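Local coordinates for glycoside hydrolase family protein (Novosphingobium sp. PP1Y, PDB 6Q2F) that probably hydrolyses glycosides by removing alpha-L-rhamnose units, as an alpha-L-rhamnosidase of the glycoside hydrolases that carries a bound sodium ion, at residues A274-R282 and L309-T317; K151-T159 and L170-Q181. All coordinates share one frame; numbering follows the deposited sequence.

Contact 1: A274-R282 and L309-T317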
# COMPACT_ATOMS: atom_id res chain seq x y z
N ALA A 274 23.51 -26.84 -1.63
CA ALA A 274 24.50 -25.81 -1.61
C ALA A 274 24.03 -24.54 -0.95
O ALA A 274 22.91 -24.15 -1.11
CB ALA A 274 24.90 -25.50 -3.02
N THR A 275 24.91 -23.86 -0.24
CA THR A 275 24.60 -22.57 0.36
C THR A 275 25.55 -21.52 -0.19
O THR A 275 26.77 -21.76 -0.25
CB THR A 275 24.69 -22.63 1.89
OG1 THR A 275 23.81 -23.65 2.38
CG2 THR A 275 24.28 -21.30 2.49
N VAL A 276 25.01 -20.37 -0.59
CA VAL A 276 25.80 -19.28 -1.15
C VAL A 276 25.44 -17.99 -0.43
O VAL A 276 24.28 -17.76 -0.10
CB VAL A 276 25.56 -19.15 -2.67
CG1 VAL A 276 26.25 -17.93 -3.22
CG2 VAL A 276 26.07 -20.39 -3.38
N PHE A 277 26.45 -17.14 -0.19
CA PHE A 277 26.18 -15.76 0.18
C PHE A 277 27.17 -14.83 -0.49
O PHE A 277 28.39 -15.04 -0.42
CB PHE A 277 26.21 -15.54 1.70
CG PHE A 277 25.87 -14.14 2.10
CD1 PHE A 277 24.62 -13.61 1.83
CD2 PHE A 277 26.80 -13.33 2.73
CE1 PHE A 277 24.30 -12.30 2.19
CE2 PHE A 277 26.50 -12.03 3.09
CZ PHE A 277 25.24 -11.51 2.83
N VAL A 278 26.63 -13.81 -1.15
CA VAL A 278 27.37 -12.72 -1.76
C VAL A 278 27.04 -11.46 -0.97
O VAL A 278 25.90 -10.98 -1.03
CB VAL A 278 27.01 -12.56 -3.24
CG1 VAL A 278 27.76 -11.36 -3.85
CG2 VAL A 278 27.31 -13.84 -4.00
N PRO A 279 27.98 -10.90 -0.20
CA PRO A 279 27.69 -9.68 0.56
C PRO A 279 27.23 -8.56 -0.35
O PRO A 279 27.54 -8.54 -1.55
CB PRO A 279 29.03 -9.35 1.22
CG PRO A 279 29.72 -10.67 1.32
CD PRO A 279 29.31 -11.45 0.10
N ASN A 280 26.45 -7.64 0.22
CA ASN A 280 25.98 -6.43 -0.46
C ASN A 280 25.51 -6.69 -1.89
O ASN A 280 26.15 -6.23 -2.84
CB ASN A 280 27.08 -5.37 -0.47
CG ASN A 280 27.85 -5.31 0.84
OD1 ASN A 280 29.07 -5.44 0.86
ND2 ASN A 280 27.13 -5.11 1.95
N VAL A 281 24.41 -7.43 -2.07
CA VAL A 281 23.80 -7.54 -3.38
C VAL A 281 22.78 -6.44 -3.64
O VAL A 281 22.11 -6.47 -4.68
CB VAL A 281 23.10 -8.90 -3.60
CG1 VAL A 281 24.06 -10.06 -3.39
CG2 VAL A 281 21.90 -9.03 -2.69
N ARG A 282 22.64 -5.48 -2.72
CA ARG A 282 21.68 -4.38 -2.84
C ARG A 282 21.62 -3.74 -4.23
O ARG A 282 21.21 -2.59 -4.38
CB ARG A 282 22.00 -3.31 -1.80
N LEU A 309 19.98 -19.95 -8.09
CA LEU A 309 19.97 -19.43 -6.73
C LEU A 309 19.62 -17.95 -6.78
O LEU A 309 20.44 -17.14 -7.22
CB LEU A 309 21.32 -19.62 -6.04
CG LEU A 309 21.86 -21.04 -5.79
CD1 LEU A 309 22.64 -21.55 -6.99
CD2 LEU A 309 22.72 -21.06 -4.55
N GLU A 310 18.42 -17.59 -6.31
CA GLU A 310 18.14 -16.18 -6.07
C GLU A 310 18.97 -15.72 -4.87
O GLU A 310 18.97 -16.37 -3.82
CB GLU A 310 16.66 -15.94 -5.80
CG GLU A 310 15.86 -15.54 -7.03
CD GLU A 310 14.56 -14.83 -6.67
OE1 GLU A 310 14.62 -13.66 -6.21
OE2 GLU A 310 13.48 -15.44 -6.83
N LEU A 311 19.69 -14.62 -5.05
CA LEU A 311 20.57 -14.10 -4.02
C LEU A 311 19.92 -12.92 -3.31
O LEU A 311 19.03 -12.25 -3.86
CB LEU A 311 21.91 -13.67 -4.62
CG LEU A 311 22.65 -14.84 -5.27
CD1 LEU A 311 23.97 -14.37 -5.90
CD2 LEU A 311 22.89 -15.96 -4.25
N SER A 312 20.32 -12.67 -2.09
CA SER A 312 19.73 -11.63 -1.31
C SER A 312 20.65 -11.23 -0.20
O SER A 312 21.77 -11.63 -0.17
CB SER A 312 18.42 -12.11 -0.70
OG SER A 312 18.63 -13.01 0.35
N ASN A 313 20.12 -10.45 0.72
CA ASN A 313 20.83 -9.99 1.87
C ASN A 313 21.12 -11.08 2.88
O ASN A 313 21.81 -10.86 3.81
CB ASN A 313 20.17 -8.78 2.51
CG ASN A 313 18.91 -9.12 3.25
OD1 ASN A 313 18.09 -9.83 2.75
ND2 ASN A 313 18.78 -8.63 4.45
N VAL A 314 20.56 -12.26 2.68
CA VAL A 314 20.85 -13.38 3.56
C VAL A 314 21.25 -14.55 2.70
O VAL A 314 21.00 -14.53 1.53
CB VAL A 314 19.69 -13.75 4.46
CG1 VAL A 314 19.41 -12.62 5.41
CG2 VAL A 314 18.49 -14.15 3.64
N PRO A 315 21.90 -15.54 3.25
CA PRO A 315 22.36 -16.66 2.42
C PRO A 315 21.20 -17.33 1.70
O PRO A 315 20.03 -17.18 2.06
CB PRO A 315 23.03 -17.60 3.41
CG PRO A 315 23.42 -16.73 4.56
CD PRO A 315 22.37 -15.68 4.64
N THR A 316 21.54 -18.09 0.65
CA THR A 316 20.57 -18.87 -0.11
C THR A 316 20.99 -20.32 -0.10
O THR A 316 22.11 -20.65 -0.52
CB THR A 316 20.45 -18.36 -1.55
OG1 THR A 316 19.94 -17.02 -1.56
CG2 THR A 316 19.50 -19.25 -2.34
N THR A 317 20.11 -21.20 0.38
CA THR A 317 20.36 -22.63 0.38
C THR A 317 19.40 -23.29 -0.60
O THR A 317 18.21 -22.97 -0.61
CB THR A 317 20.17 -23.20 1.78
OG1 THR A 317 21.11 -22.57 2.67
CG2 THR A 317 20.40 -24.70 1.77
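The Phe-277 ring meets the backbone of the 312-315 turn obliquely, CE1 lying 3.3 Å from Asn-313 O and CD1 3.6 Å from Val-314 C. Over one ring face sits Pro-279 N of its own segment, offset toward the rim, and CD1 also touches the pyrrolidine at Pro-315 CD. CG is anti to the backbone N (chi1 -177°), which carries the ring along the chain toward the turn. The side chain of Phe-277 also touches Leu-183.

Strand 268-277, which ends at Phe-277, pairs antiparallel with the start of strand 316-325, an outermost strand of a four-stranded sheet. With a six-stranded sheet it probably forms a beta sandwich, consistent with a galactose-binding-like fold, and residues 309-315 pass from strand 303-308 of the larger sheet to this one. Val-276 and Thr-316 form a hydrogen-bonded pair: Val-276 N donates to Thr-316 O, and Thr-316 N to Val-276 O, both at 2.9 Å and both fairly straight (160° and 166°).

At the neighbouring non-hydrogen-bonded pair, Thr-275 OG1 donates to Thr-317 OG1 at 2.9 Å, and Glu-383 OE2 also binds the Thr-317 hydroxyl, so the buried oxygen is held from two residues.

On the sheet face that Val-276 occupies, its two methyls are shared out: CG2 meets Leu-309 CD2 at 3.6 Å, with the side chains nearly perpendicular, while CG1 reaches Leu-311 CD2 at 4.0 Å. Leu-311 turns its other methyl, CD1, to Val-278 CG2. Farther along, Val-281 CG2 presses on the Ser-312 carbonyl carbon at 3.6 Å.

Contact 2: K151-T159 and L170-Q181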
# COMPACT_ATOMS: atom_id res chain seq x y z
N LYS A 151 13.47 -9.32 16.55
CA LYS A 151 14.37 -10.45 16.82
C LYS A 151 14.37 -11.43 15.65
O LYS A 151 13.34 -11.69 15.03
CB LYS A 151 13.95 -11.21 18.07
CG LYS A 151 13.96 -10.40 19.34
CD LYS A 151 13.19 -11.15 20.41
CE LYS A 151 12.95 -10.29 21.62
NZ LYS A 151 11.89 -9.28 21.34
N LYS A 152 15.54 -12.02 15.41
CA LYS A 152 15.70 -13.09 14.44
C LYS A 152 16.30 -14.30 15.14
O LYS A 152 17.12 -14.17 16.05
CB LYS A 152 16.64 -12.69 13.30
CG LYS A 152 18.01 -12.24 13.83
CD LYS A 152 19.08 -12.29 12.81
CE LYS A 152 20.43 -12.09 13.45
NZ LYS A 152 20.56 -10.79 14.15
N LEU A 153 15.91 -15.49 14.68
CA LEU A 153 16.45 -16.73 15.22
C LEU A 153 17.90 -16.91 14.76
O LEU A 153 18.25 -16.64 13.61
CB LEU A 153 15.58 -17.91 14.76
CG LEU A 153 15.70 -19.27 15.46
CD1 LEU A 153 15.17 -19.20 16.89
CD2 LEU A 153 14.96 -20.34 14.66
N VAL A 154 18.76 -17.37 15.69
CA VAL A 154 20.16 -17.68 15.40
C VAL A 154 20.49 -18.98 16.11
O VAL A 154 19.76 -19.43 17.00
CB VAL A 154 21.15 -16.57 15.85
CG1 VAL A 154 21.05 -15.33 14.95
CG2 VAL A 154 20.88 -16.21 17.29
N TRP A 155 21.62 -19.59 15.74
CA TRP A 155 21.90 -20.91 16.29
C TRP A 155 23.37 -21.24 16.17
O TRP A 155 24.07 -20.73 15.28
CB TRP A 155 21.08 -22.00 15.60
CG TRP A 155 21.29 -22.02 14.12
CD1 TRP A 155 22.20 -22.76 13.43
CD2 TRP A 155 20.56 -21.26 13.15
NE1 TRP A 155 22.10 -22.50 12.08
CE2 TRP A 155 21.09 -21.58 11.89
CE3 TRP A 155 19.52 -20.34 13.23
CZ2 TRP A 155 20.61 -21.02 10.70
CZ3 TRP A 155 19.04 -19.77 12.04
CH2 TRP A 155 19.60 -20.11 10.80
N SER A 156 23.83 -22.11 17.07
CA SER A 156 25.07 -22.84 16.93
C SER A 156 24.75 -24.33 16.88
O SER A 156 23.69 -24.76 17.34
CB SER A 156 26.04 -22.56 18.08
OG SER A 156 25.62 -23.26 19.24
N GLU A 157 25.65 -25.08 16.29
CA GLU A 157 25.52 -26.51 16.11
C GLU A 157 26.68 -27.32 16.61
O GLU A 157 27.81 -26.94 16.48
CB GLU A 157 25.47 -26.79 14.66
CG GLU A 157 24.13 -26.80 14.04
CD GLU A 157 24.16 -27.49 12.72
OE1 GLU A 157 25.03 -28.39 12.54
OE2 GLU A 157 23.34 -27.14 11.85
N THR A 158 26.39 -28.47 17.16
CA THR A 158 27.45 -29.32 17.68
C THR A 158 27.09 -30.77 17.38
O THR A 158 25.93 -31.11 17.18
CB THR A 158 27.66 -29.09 19.19
OG1 THR A 158 27.80 -27.69 19.44
CG2 THR A 158 28.92 -29.78 19.68
N THR A 159 28.11 -31.62 17.32
CA THR A 159 27.93 -33.05 17.12
C THR A 159 28.40 -33.81 18.35
O THR A 159 29.34 -33.39 19.03
CB THR A 159 28.67 -33.54 15.89
OG1 THR A 159 30.04 -33.15 15.98
CG2 THR A 159 28.06 -32.94 14.62
N LEU A 170 28.43 -25.66 25.19
CA LEU A 170 27.76 -25.40 23.92
C LEU A 170 28.12 -24.01 23.45
O LEU A 170 27.84 -23.03 24.14
CB LEU A 170 26.25 -25.53 24.07
CG LEU A 170 25.61 -26.89 23.83
CD1 LEU A 170 24.11 -26.77 23.93
CD2 LEU A 170 26.04 -27.45 22.49
N ALA A 171 28.74 -23.92 22.27
CA ALA A 171 29.05 -22.64 21.65
C ALA A 171 27.82 -21.74 21.64
O ALA A 171 26.73 -22.16 21.27
CB ALA A 171 29.55 -22.85 20.22
N SER A 172 28.01 -20.51 22.10
CA SER A 172 26.95 -19.52 22.10
C SER A 172 26.52 -19.22 20.66
O SER A 172 27.36 -19.12 19.77
CB SER A 172 27.42 -18.25 22.79
OG SER A 172 27.68 -18.46 24.17
N PRO A 173 25.22 -19.10 20.41
CA PRO A 173 24.76 -18.58 19.11
C PRO A 173 25.24 -17.16 18.90
O PRO A 173 25.51 -16.43 19.87
CB PRO A 173 23.23 -18.62 19.24
CG PRO A 173 22.97 -19.65 20.27
CD PRO A 173 24.10 -19.54 21.25
N PRO A 174 25.36 -16.71 17.65
CA PRO A 174 25.77 -15.33 17.40
C PRO A 174 24.90 -14.35 18.16
O PRO A 174 23.70 -14.57 18.34
CB PRO A 174 25.59 -15.17 15.89
CG PRO A 174 25.61 -16.56 15.35
CD PRO A 174 25.02 -17.43 16.41
N GLY A 175 25.52 -13.27 18.62
CA GLY A 175 24.79 -12.15 19.19
C GLY A 175 24.81 -10.90 18.33
O GLY A 175 24.40 -9.84 18.80
N THR A 176 25.28 -11.00 17.08
CA THR A 176 25.41 -9.84 16.21
C THR A 176 24.06 -9.26 15.82
O THR A 176 23.15 -9.98 15.41
CB THR A 176 26.14 -10.23 14.92
OG1 THR A 176 27.23 -11.10 15.22
CG2 THR A 176 26.65 -8.99 14.21
N THR A 177 23.94 -7.94 15.93
CA THR A 177 22.79 -7.24 15.38
C THR A 177 22.88 -7.25 13.85
O THR A 177 23.93 -6.93 13.27
CB THR A 177 22.75 -5.82 15.92
OG1 THR A 177 22.48 -5.87 17.32
CG2 THR A 177 21.68 -5.00 15.22
N GLY A 178 21.79 -7.62 13.18
CA GLY A 178 21.82 -7.82 11.75
C GLY A 178 20.74 -8.79 11.31
O GLY A 178 19.89 -9.18 12.11
N PRO A 179 20.76 -9.19 10.03
CA PRO A 179 19.61 -9.92 9.47
C PRO A 179 19.69 -11.44 9.62
O PRO A 179 18.66 -12.12 9.48
CB PRO A 179 19.65 -9.52 7.98
CG PRO A 179 21.11 -9.30 7.71
CD PRO A 179 21.67 -8.69 8.98
N PHE A 180 20.88 -11.98 9.77
CA PHE A 180 21.02 -13.42 9.84
C PHE A 180 22.34 -13.86 10.44
O PHE A 180 23.36 -13.40 10.03
CB PHE A 180 20.92 -13.92 8.42
CG PHE A 180 21.08 -15.37 8.28
CD1 PHE A 180 22.31 -15.92 8.12
CD2 PHE A 180 19.98 -16.18 8.24
CE1 PHE A 180 22.46 -17.26 7.96
CE2 PHE A 180 20.11 -17.53 8.09
CZ PHE A 180 21.35 -18.06 7.94
N GLN A 181 22.29 -14.75 11.41
CA GLN A 181 23.49 -15.27 12.04
C GLN A 181 24.48 -14.19 12.41
O GLN A 181 24.22 -13.34 13.21
CB GLN A 181 24.10 -16.44 11.27
CG GLN A 181 23.27 -17.70 11.25
CD GLN A 181 23.26 -18.43 12.56
OE1 GLN A 181 22.94 -17.88 13.56
NE2 GLN A 181 23.65 -19.66 12.55
O HOH W 1 20.09 -16.27 11.62
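Strand 151-160 is an outermost strand of a four-stranded antiparallel sheet, and the loop 170-181 folds back along it, with the Gln-181 side-chain amide binding the backbone of Trp-155 much as a neighbouring strand would. Gln-181 OE1 accepts from Trp-155 N at 3.1 Å, and Gln-181 NE2 donates to Trp-155 O at 3.0 Å; a bend at chi2 (-73°) folds the amide back to the strand. Held at both ends, the amide can hardly flip. Its NE2 also rides 3.2 Å above one face of the Trp-155 indole, toward the rim, with the two planes 31° apart. The outer end of the indole, CH2, touches Phe-180 CE2 obliquely.

Near the start of the strand, Lys-152 NZ gathers the turn's carbonyls. It donates to Gly-178 O at 2.7 Å from above the carbonyl plane and to Thr-176 O at 3.0 Å within it, while Ser-446 OG is a third partner. A methionine in its place would probably leave Gly-178 O and Thr-176 O without their shared charged donor and let the turn shift.

Val-154 turns CG1 to Gln-181 OE1 and CG2 to Pro-173 CB. Farther on, Ser-156 OG donates to Ala-171 O at 2.6 Å. One water, lying over a Phe-180 face, donates to Leu-153 O and accepts from Gln-181 N, both at 2.7 Å.

From the N terminus, contact 2 comes first: strand 151-160 leads through the short strand 164-165 into the returning loop, so residues 151-159 and 170-181 close a small loop. The chain then runs through strand 206-217 of the same sheet before entering the sandwich, where contact 1 closes a longer loop containing strands 293-297 and 303-308. The two contacts follow in series, neither nested nor crossed. Strand 436-447 later returns to the first sheet, between strands 151-160 and 206-217, leaving the sandwich as an insertion. The contacts also touch: Phe-180 packs on Pro-315 and Val-314, and Pro-179 on Asn-313, joining the sandwich to the loop that lies along strand 151-160.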